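Local coordinates for protein putative neuraminyllactose-binding hemagglutinin homolog (Helicobacter pylori, PDB 3BGH) that probably acts as an adhesin anchored in the outer membrane as a lipoprotein, with recognition of neuraminyllactose-type sugars suggested but not established, at residues Q67-L72 with Y77-F82; L109-E114 with T184-A189; L134-P139 with E215-V220. One frame throughout, in Å; residues are numbered along the deposited sequence.

Interaction 1: Q67-L72 with Y77-F82; sequences QLSSFL and YSVSQF
Gln81 NE2 donates to Ser69 OG across 3.1 Å, and the bond is nearly straight, with an N-H...O angle of 169°. The hydroxyl oxygen lies close to the Gln81 amide plane, in line with the N-H. The Gln81 chain, extended beyond CG, reaches across to Ser69 and brings NE2 to the hydroxyl. Ser69 OG has a further, weak bond to Phe65 O one turn earlier, which ties the hydroxyl to its own helix. The second bond across the contact, Tyr77 N to Leu72 O at 3.4 Å, is weak. The same carbonyl oxygen lies in the plane of the Tyr77 ring, at its edge, beside CD2.

Between these two bonds sits Val79, whose methyls divide the work. CG1, anti to the backbone N (chi1 -174°), meets Ser69 OG at 3.4 Å, while CG2 packs against Leu72 CB at 3.6 Å. More loosely, Leu72 CD2 lies 4.2 Å from Tyr77 CD2. Leu72 and Ser69 also lie on Val39 and Leu41 of strand 38-48. The axes of the short helix and strand segments run nearly antiparallel, at 161° and 8.4 Å apart, as expected where a helix turns back into its next strand. This is the second half of a beta-alpha-beta unit, in which helix 54-73 links the neighbouring parallel strands 38-48 and 78-82.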
loop_
_atom_site.group_PDB
_atom_site.type_symbol
_atom_site.label_atom_id
_atom_site.label_comp_id
_atom_site.label_asym_id
_atom_site.label_seq_id
_atom_site.Cartn_x
_atom_site.Cartn_y
_atom_site.Cartn_z
ATOM N N GLN A 67 16.265 6.665 -15.937
ATOM C CA GLN A 67 15.503 7.821 -16.320
ATOM C C GLN A 67 15.689 9.038 -15.422
ATOM O O GLN A 67 15.740 10.159 -15.902
ATOM C CB GLN A 67 14.054 7.458 -16.402
ATOM C CG GLN A 67 13.754 6.489 -17.530
ATOM C CD GLN A 67 12.562 6.953 -18.303
ATOM O OE1 GLN A 67 11.423 6.569 -18.001
ATOM N NE2 GLN A 67 12.798 7.847 -19.271
ATOM N N LEU A 68 15.768 8.830 -14.120
ATOM C CA LEU A 68 16.006 9.937 -13.229
ATOM C C LEU A 68 17.411 10.485 -13.402
ATOM O O LEU A 68 17.630 11.676 -13.228
ATOM C CB LEU A 68 15.746 9.557 -11.783
ATOM C CG LEU A 68 14.294 9.846 -11.491
ATOM C CD1 LEU A 68 13.882 9.099 -10.232
ATOM C CD2 LEU A 68 14.039 11.404 -11.400
ATOM N N SER A 69 18.363 9.615 -13.718
ATOM C CA SER A 69 19.687 10.098 -14.096
ATOM C C SER A 69 19.586 10.938 -15.382
ATOM O O SER A 69 20.070 12.071 -15.398
ATOM C CB SER A 69 20.690 8.963 -14.194
ATOM O OG SER A 69 20.964 8.458 -12.895
ATOM N N SER A 70 18.883 10.438 -16.404
ATOM C CA SER A 70 18.736 11.176 -17.684
ATOM C C SER A 70 18.043 12.498 -17.536
ATOM O O SER A 70 18.445 13.482 -18.160
ATOM C CB SER A 70 17.985 10.388 -18.739
ATOM O OG SER A 70 18.786 9.320 -19.156
ATOM N N PHE A 71 16.970 12.502 -16.748
ATOM C CA PHE A 71 16.268 13.720 -16.416
ATOM C C PHE A 71 17.214 14.723 -15.748
ATOM O O PHE A 71 17.250 15.892 -16.117
ATOM C CB PHE A 71 15.120 13.415 -15.469
ATOM C CG PHE A 71 14.377 14.626 -15.041
ATOM C CD1 PHE A 71 13.410 15.186 -15.873
ATOM C CD2 PHE A 71 14.646 15.222 -13.812
ATOM C CE1 PHE A 71 12.700 16.333 -15.477
ATOM C CE2 PHE A 71 13.954 16.361 -13.411
ATOM C CZ PHE A 71 12.980 16.916 -14.242
ATOM N N LEU A 72 17.978 14.264 -14.765
ATOM C CA LEU A 72 18.865 15.147 -14.035
ATOM C C LEU A 72 19.963 15.741 -14.928
ATOM O O LEU A 72 20.100 16.956 -15.027
ATOM C CB LEU A 72 19.430 14.436 -12.811
ATOM C CG LEU A 72 18.356 14.245 -11.736
ATOM C CD1 LEU A 72 18.793 13.174 -10.792
ATOM C CD2 LEU A 72 18.017 15.547 -11.009
ATOM N N TYR A 77 22.807 18.722 -14.099
ATOM C CA TYR A 77 23.505 18.170 -12.945
ATOM C C TYR A 77 24.524 17.103 -13.299
ATOM O O TYR A 77 24.467 16.491 -14.363
ATOM C CB TYR A 77 22.490 17.607 -11.929
ATOM C CG TYR A 77 21.480 18.632 -11.483
ATOM C CD1 TYR A 77 21.697 19.392 -10.336
ATOM C CD2 TYR A 77 20.305 18.849 -12.210
ATOM C CE1 TYR A 77 20.780 20.340 -9.935
ATOM C CE2 TYR A 77 19.376 19.815 -11.807
ATOM C CZ TYR A 77 19.633 20.550 -10.671
ATOM O OH TYR A 77 18.736 21.502 -10.259
ATOM N N SER A 78 25.476 16.888 -12.404
ATOM C CA SER A 78 26.282 15.674 -12.478
ATOM C C SER A 78 25.519 14.669 -11.629
ATOM O O SER A 78 24.931 15.038 -10.615
ATOM C CB SER A 78 27.691 15.866 -11.904
ATOM O OG SER A 78 28.122 17.217 -12.022
ATOM N N VAL A 79 25.545 13.408 -12.037
ATOM C CA VAL A 79 24.810 12.377 -11.344
ATOM C C VAL A 79 25.734 11.196 -11.043
ATOM O O VAL A 79 26.337 10.634 -11.951
ATOM C CB VAL A 79 23.615 11.902 -12.185
ATOM C CG1 VAL A 79 22.786 10.935 -11.401
ATOM C CG2 VAL A 79 22.773 13.071 -12.615
ATOM N N SER A 80 25.830 10.836 -9.766
ATOM C CA SER A 80 26.566 9.664 -9.333
ATOM C C SER A 80 25.595 8.614 -8.784
ATOM O O SER A 80 24.738 8.913 -7.948
ATOM C CB SER A 80 27.598 10.034 -8.275
ATOM O OG SER A 80 28.428 11.093 -8.728
ATOM N N GLN A 81 25.765 7.391 -9.274
ATOM C CA GLN A 81 24.866 6.285 -9.047
ATOM C C GLN A 81 25.508 5.268 -8.110
ATOM O O GLN A 81 26.667 4.925 -8.274
ATOM C CB GLN A 81 24.566 5.583 -10.372
ATOM C CG GLN A 81 23.903 6.397 -11.443
ATOM C CD GLN A 81 23.639 5.554 -12.678
ATOM O OE1 GLN A 81 24.247 4.488 -12.861
ATOM N NE2 GLN A 81 22.728 6.003 -13.523
ATOM N N PHE A 82 24.751 4.783 -7.136
ATOM C CA PHE A 82 25.223 3.727 -6.241
ATOM C C PHE A 82 24.043 2.826 -5.932
ATOM O O PHE A 82 22.905 3.206 -6.207
ATOM C CB PHE A 82 25.816 4.332 -4.960
ATOM C CG PHE A 82 27.037 5.188 -5.205
ATOM C CD1 PHE A 82 28.291 4.602 -5.394
ATOM C CD2 PHE A 82 26.929 6.582 -5.267
ATOM C CE1 PHE A 82 29.424 5.387 -5.632
ATOM C CE2 PHE A 82 28.046 7.379 -5.502
ATOM C CZ PHE A 82 29.299 6.777 -5.683
#

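Interaction 2: L109-E114 with T184-A189; sequences LEDIVE and TDHDQA
The His186 imidazole is held between the carboxylates of Glu110 and Asp111, and its ND1 has a third grip, a hydrogen bond to Asp126 OD2 of strand 123-137. Asp111 and Ile112 both face Ile125 on that neighbouring strand, which makes a G1 beta bulge. Asp111 has the left-handed backbone angles (phi 66°) of the first bulge position, and its N donates to Asp126 OD1, so the same aspartate is bonded to both the bulge and the ring. The histidine stands at the start of helix 186-208, where Asp185 occupies the N-cap position.

The two acids of strand 98-114 approach the imidazole differently. Glu110, extended beyond CG, lays its carboxylate nearly flat over one face: the planes are 17° apart and Glu110 CD stands 3.8 Å above the ring, over its centre. Its OE2 lies 3.5 Å from His186 CB, while OE1 is nearer CD2 and NE2. These contacts are stacking, not hydrogen bonding. With three carboxylates close by, a protonated imidazole would probably be favoured.

The setting is a contact at the surface that buries 140 Å² in all, at one end of the sheet. Strand 98-114 meets the second subunit here, Asp111 O accepting a hydrogen bond from Asn135 ND2 of that chain. The Asp111 carboxylate, turned 61° from the imidazole, places OD1 in the ring plane at its edge, 3.4 Å from His186 CE1.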
loop_
_atom_site.group_PDB
_atom_site.type_symbol
_atom_site.label_atom_id
_atom_site.label_comp_id
_atom_site.label_asym_id
_atom_site.label_seq_id
_atom_site.Cartn_x
_atom_site.Cartn_y
_atom_site.Cartn_z
ATOM N N LEU A 109 -4.180 -6.077 -5.851
ATOM C CA LEU A 109 -5.279 -6.880 -5.338
ATOM C C LEU A 109 -6.114 -7.344 -6.511
ATOM O O LEU A 109 -6.357 -6.607 -7.456
ATOM C CB LEU A 109 -6.132 -6.059 -4.397
ATOM C CG LEU A 109 -5.599 -5.815 -2.987
ATOM C CD1 LEU A 109 -4.330 -4.964 -2.957
ATOM C CD2 LEU A 109 -6.682 -5.144 -2.215
ATOM N N GLU A 110 -6.542 -8.590 -6.437
ATOM C CA GLU A 110 -7.227 -9.240 -7.542
ATOM C C GLU A 110 -8.672 -9.474 -7.179
ATOM O O GLU A 110 -8.993 -9.636 -5.999
ATOM C CB GLU A 110 -6.526 -10.563 -7.908
ATOM C CG GLU A 110 -5.158 -10.314 -8.552
ATOM C CD GLU A 110 -4.419 -11.574 -8.951
ATOM O OE1 GLU A 110 -4.792 -12.672 -8.497
ATOM O OE2 GLU A 110 -3.442 -11.454 -9.731
ATOM N N ASP A 111 -9.527 -9.451 -8.205
ATOM C CA ASP A 111 -10.898 -9.958 -8.104
ATOM C C ASP A 111 -11.768 -9.119 -7.155
ATOM O O ASP A 111 -12.345 -9.618 -6.180
ATOM C CB ASP A 111 -10.926 -11.465 -7.745
ATOM C CG ASP A 111 -10.396 -12.366 -8.878
ATOM O OD1 ASP A 111 -10.504 -12.006 -10.072
ATOM O OD2 ASP A 111 -9.864 -13.454 -8.579
ATOM N N ILE A 112 -11.851 -7.833 -7.468
ATOM C CA ILE A 112 -12.765 -6.929 -6.797
ATOM C C ILE A 112 -13.899 -6.680 -7.798
ATOM O O ILE A 112 -13.638 -6.474 -9.002
ATOM C CB ILE A 112 -12.063 -5.597 -6.438
ATOM C CG1 ILE A 112 -10.766 -5.848 -5.683
ATOM C CG2 ILE A 112 -12.941 -4.728 -5.606
ATOM C CD1 ILE A 112 -10.192 -4.587 -5.062
ATOM N N VAL A 113 -15.135 -6.736 -7.291
ATOM C CA VAL A 113 -16.356 -6.526 -8.078
ATOM C C VAL A 113 -16.923 -5.112 -7.879
ATOM O O VAL A 113 -16.905 -4.564 -6.785
ATOM C CB VAL A 113 -17.430 -7.619 -7.731
ATOM C CG1 VAL A 113 -18.817 -7.259 -8.236
ATOM C CG2 VAL A 113 -17.006 -8.992 -8.306
ATOM N N GLU A 114 -17.414 -4.532 -8.956
ATOM C CA GLU A 114 -18.069 -3.250 -8.913
ATOM C C GLU A 114 -19.474 -3.489 -9.454
ATOM O O GLU A 114 -19.677 -3.635 -10.682
ATOM C CB GLU A 114 -17.329 -2.219 -9.793
ATOM C CG GLU A 114 -15.961 -1.768 -9.295
ATOM C CD GLU A 114 -15.343 -0.677 -10.181
ATOM O OE1 GLU A 114 -15.706 -0.555 -11.384
ATOM O OE2 GLU A 114 -14.503 0.078 -9.654
ATOM N N THR A 184 -9.936 -9.454 -19.855
ATOM C CA THR A 184 -8.574 -10.052 -19.887
ATOM C C THR A 184 -8.277 -11.236 -18.895
ATOM O O THR A 184 -9.178 -12.013 -18.539
ATOM C CB THR A 184 -7.424 -8.939 -19.841
ATOM O OG1 THR A 184 -7.412 -8.258 -18.573
ATOM C CG2 THR A 184 -7.565 -7.916 -20.989
ATOM N N ASP A 185 -7.006 -11.399 -18.517
ATOM C CA ASP A 185 -6.623 -12.170 -17.328
ATOM C C ASP A 185 -5.692 -11.318 -16.439
ATOM O O ASP A 185 -5.352 -10.168 -16.782
ATOM C CB ASP A 185 -5.977 -13.519 -17.692
ATOM C CG ASP A 185 -4.556 -13.380 -18.251
ATOM O OD1 ASP A 185 -3.864 -14.435 -18.320
ATOM O OD2 ASP A 185 -4.146 -12.241 -18.620
ATOM N N HIS A 186 -5.282 -11.891 -15.314
ATOM C CA HIS A 186 -4.465 -11.182 -14.345
ATOM C C HIS A 186 -3.155 -10.569 -14.875
ATOM O O HIS A 186 -2.942 -9.371 -14.692
ATOM C CB HIS A 186 -4.242 -12.043 -13.100
ATOM C CG HIS A 186 -5.514 -12.488 -12.449
ATOM N ND1 HIS A 186 -6.574 -11.637 -12.239
ATOM C CD2 HIS A 186 -5.898 -13.693 -11.968
ATOM C CE1 HIS A 186 -7.559 -12.298 -11.657
ATOM N NE2 HIS A 186 -7.176 -13.547 -11.482
ATOM N N ASP A 187 -2.301 -11.347 -15.543
ATOM C CA ASP A 187 -0.967 -10.834 -15.890
ATOM C C ASP A 187 -1.009 -9.639 -16.820
ATOM O O ASP A 187 -0.214 -8.713 -16.675
ATOM C CB ASP A 187 -0.006 -11.916 -16.378
ATOM C CG ASP A 187 0.589 -12.712 -15.213
ATOM O OD1 ASP A 187 1.707 -12.357 -14.718
ATOM O OD2 ASP A 187 -0.101 -13.670 -14.768
ATOM N N GLN A 188 -1.986 -9.635 -17.716
ATOM C CA GLN A 188 -2.256 -8.479 -18.558
ATOM C C GLN A 188 -2.719 -7.221 -17.743
ATOM O O GLN A 188 -2.340 -6.085 -18.035
ATOM C CB GLN A 188 -3.220 -8.897 -19.687
ATOM C CG GLN A 188 -3.403 -7.918 -20.835
ATOM C CD GLN A 188 -2.276 -7.907 -21.879
ATOM O OE1 GLN A 188 -2.376 -7.210 -22.896
ATOM N NE2 GLN A 188 -1.194 -8.642 -21.621
ATOM N N ALA A 189 -3.490 -7.439 -16.685
ATOM C CA ALA A 189 -4.000 -6.356 -15.865
ATOM C C ALA A 189 -2.869 -5.735 -15.010
ATOM O O ALA A 189 -2.784 -4.516 -14.866
ATOM C CB ALA A 189 -5.145 -6.851 -15.000
#

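Interaction 3: L134-P139 with E215-V220; sequences LNFVEP and EHYEKV
The backbones of Phe136 and Tyr217 stand well apart, their CA atoms 9.7 Å from each other, and the space between strand and helix is bridged by side chains that both leave the main chain toward the opposite segment. Tyr217 spans most of it. With CG anti to the backbone N (chi1 -176°), its ring extends from the helix to the strand, and the CE1 corner and the hydroxyl make the contact. CE1 lies 3.9 Å from Phe136 CB and 4.0 Å from Phe136 CD1, so it settles where the phenylalanine ring joins its own backbone. The rings meet obliquely, with their planes at 41° and their centroids 6.0 Å apart.

In the fold, this is helix 211-223, the last of the chain, resting on the mixed five-stranded sheet near the end of strand 123-137. Tyr217 also lies on Leu98 and Ile145, residues of the two strands that flank strand 123-137, so one tyrosine contacts three adjacent strands. Phe136 belongs to the same layer: it touches Leu98, Leu100 and Phe148, meets the His146 ring edge-to-face, and is covered in part by Leu209 from the loop before the helix.

The Tyr217 hydroxyl comes nearest to Phe136 as well, with OH 4.0 Å from Phe136 CB, and from there it skirts the main chain. OH is farther from the next residues, 4.3 Å from Val137 C and 4.4 Å from Glu138 N, too far for a hydrogen bond with that amide. Val137 sends its side chain away from the helix. Glu138 uses its OE2 locally, accepting a hydrogen bond from Ser141 N in the loop that follows.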
loop_
_atom_site.group_PDB
_atom_site.type_symbol
_atom_site.label_atom_id
_atom_site.label_comp_id
_atom_site.label_asym_id
_atom_site.label_seq_id
_atom_site.Cartn_x
_atom_site.Cartn_y
_atom_site.Cartn_z
ATOM N N LEU A 134 10.134 9.491 -1.989
ATOM C CA LEU A 134 11.435 10.047 -2.320
ATOM C C LEU A 134 12.040 10.850 -1.145
ATOM O O LEU A 134 11.511 11.893 -0.790
ATOM C CB LEU A 134 11.304 10.915 -3.558
ATOM C CG LEU A 134 12.591 11.508 -4.142
ATOM C CD1 LEU A 134 13.587 10.411 -4.440
ATOM C CD2 LEU A 134 12.251 12.237 -5.404
ATOM N N ASN A 135 13.161 10.372 -0.575
ATOM C CA ASN A 135 13.868 11.122 0.489
ATOM C C ASN A 135 14.992 12.036 -0.008
ATOM O O ASN A 135 15.817 11.638 -0.828
ATOM C CB ASN A 135 14.357 10.197 1.631
ATOM C CG ASN A 135 13.316 10.042 2.761
ATOM O OD1 ASN A 135 12.245 10.632 2.711
ATOM N ND2 ASN A 135 13.654 9.281 3.796
ATOM N N PHE A 136 15.010 13.268 0.480
ATOM C CA PHE A 136 16.068 14.216 0.171
ATOM C C PHE A 136 17.014 14.256 1.358
ATOM O O PHE A 136 16.630 14.646 2.455
ATOM C CB PHE A 136 15.505 15.631 -0.104
ATOM C CG PHE A 136 14.633 15.734 -1.324
ATOM C CD1 PHE A 136 14.982 16.580 -2.362
ATOM C CD2 PHE A 136 13.438 15.027 -1.421
ATOM C CE1 PHE A 136 14.152 16.708 -3.485
ATOM C CE2 PHE A 136 12.612 15.141 -2.565
ATOM C CZ PHE A 136 12.972 15.962 -3.587
ATOM N N VAL A 137 18.256 13.848 1.137
ATOM C CA VAL A 137 19.205 13.638 2.218
ATOM C C VAL A 137 20.459 14.502 2.062
ATOM O O VAL A 137 21.057 14.584 0.978
ATOM C CB VAL A 137 19.607 12.145 2.337
ATOM C CG1 VAL A 137 20.515 11.924 3.538
ATOM C CG2 VAL A 137 18.384 11.234 2.436
ATOM N N GLU A 138 20.831 15.153 3.163
ATOM C CA GLU A 138 22.091 15.890 3.279
ATOM C C GLU A 138 23.257 14.898 3.435
ATOM O O GLU A 138 23.295 14.117 4.374
ATOM C CB GLU A 138 21.998 16.980 4.363
ATOM C CG GLU A 138 23.135 17.079 5.378
ATOM C CD GLU A 138 24.523 17.326 4.768
ATOM O OE1 GLU A 138 24.629 18.096 3.788
ATOM O OE2 GLU A 138 25.504 16.740 5.292
ATOM N N PRO A 139 24.155 14.873 2.440
ATOM C CA PRO A 139 25.153 13.803 2.228
ATOM C C PRO A 139 26.135 13.525 3.365
ATOM O O PRO A 139 26.463 12.355 3.627
ATOM C CB PRO A 139 25.897 14.261 0.968
ATOM C CG PRO A 139 24.906 15.170 0.258
ATOM C CD PRO A 139 24.200 15.889 1.375
ATOM N N GLU A 215 16.787 25.056 -6.692
ATOM C CA GLU A 215 17.471 26.323 -6.364
ATOM C C GLU A 215 17.016 26.734 -4.986
ATOM O O GLU A 215 17.830 27.201 -4.177
ATOM C CB GLU A 215 17.143 27.464 -7.354
ATOM C CG GLU A 215 17.443 27.169 -8.798
ATOM C CD GLU A 215 17.547 28.415 -9.685
ATOM O OE1 GLU A 215 16.791 29.402 -9.487
ATOM O OE2 GLU A 215 18.395 28.385 -10.606
ATOM N N HIS A 216 15.715 26.563 -4.720
ATOM C CA HIS A 216 15.188 26.860 -3.401
ATOM C C HIS A 216 15.865 25.967 -2.341
ATOM O O HIS A 216 16.352 26.462 -1.324
ATOM C CB HIS A 216 13.666 26.752 -3.356
ATOM C CG HIS A 216 13.088 27.138 -2.028
ATOM N ND1 HIS A 216 13.104 26.296 -0.931
ATOM C CD2 HIS A 216 12.496 28.287 -1.615
ATOM C CE1 HIS A 216 12.546 26.914 0.095
ATOM N NE2 HIS A 216 12.177 28.126 -0.293
ATOM N N TYR A 217 15.901 24.659 -2.599
ATOM C CA TYR A 217 16.568 23.689 -1.742
ATOM C C TYR A 217 18.015 24.077 -1.525
ATOM O O TYR A 217 18.500 23.981 -0.409
ATOM C CB TYR A 217 16.506 22.308 -2.395
ATOM C CG TYR A 217 17.067 21.204 -1.567
ATOM C CD1 TYR A 217 16.221 20.394 -0.806
ATOM C CD2 TYR A 217 18.436 20.950 -1.537
ATOM C CE1 TYR A 217 16.715 19.363 -0.043
ATOM C CE2 TYR A 217 18.954 19.905 -0.769
ATOM C CZ TYR A 217 18.085 19.116 -0.027
ATOM O OH TYR A 217 18.562 18.077 0.756
ATOM N N GLU A 218 18.702 24.492 -2.600
ATOM C CA GLU A 218 20.109 24.959 -2.527
ATOM C C GLU A 218 20.240 26.127 -1.545
ATOM O O GLU A 218 21.044 26.079 -0.621
ATOM C CB GLU A 218 20.654 25.335 -3.922
ATOM C CG GLU A 218 21.165 24.146 -4.766
ATOM C CD GLU A 218 20.761 24.185 -6.266
ATOM O OE1 GLU A 218 20.412 25.265 -6.824
ATOM O OE2 GLU A 218 20.791 23.101 -6.903
ATOM N N LYS A 219 19.396 27.137 -1.719
ATOM C CA LYS A 219 19.334 28.263 -0.798
ATOM C C LYS A 219 19.059 27.811 0.642
ATOM O O LYS A 219 19.720 28.271 1.568
ATOM C CB LYS A 219 18.291 29.285 -1.271
ATOM C CG LYS A 219 18.520 30.724 -0.796
ATOM C CD LYS A 219 19.770 31.375 -1.420
ATOM C CE LYS A 219 19.456 32.073 -2.744
ATOM N NZ LYS A 219 18.833 31.159 -3.772
ATOM N N VAL A 220 18.113 26.892 0.829
ATOM C CA VAL A 220 17.753 26.426 2.172
ATOM C C VAL A 220 18.902 25.746 2.921
ATOM O O VAL A 220 19.132 26.061 4.084
ATOM C CB VAL A 220 16.452 25.564 2.178
ATOM C CG1 VAL A 220 16.335 24.751 3.428
ATOM C CG2 VAL A 220 15.245 26.449 2.054
#

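How the interactions relate
From the N terminus, interaction 1 comes first and closes a short loop: four residues separate 67-72 from 77-82, and it is finished before the others open. Interactions 2 and 3 close long loops that cross, since their segments alternate: 109-114, 134-139, 184-189, 215-220. Each joins an inner strand of the sheet to a C-terminal helix, strands 98-114 and 123-137 being neighbours, as are helices 186-208 and 211-223 in sequence. Their centres lie about 40 Å apart, on opposite sides of the chain's centre. Interactions 1 and 3 share one end of the molecule and touch, Tyr77 CE1 packing 4.1 Å from Glu218 OE2. All three reach the same sheet.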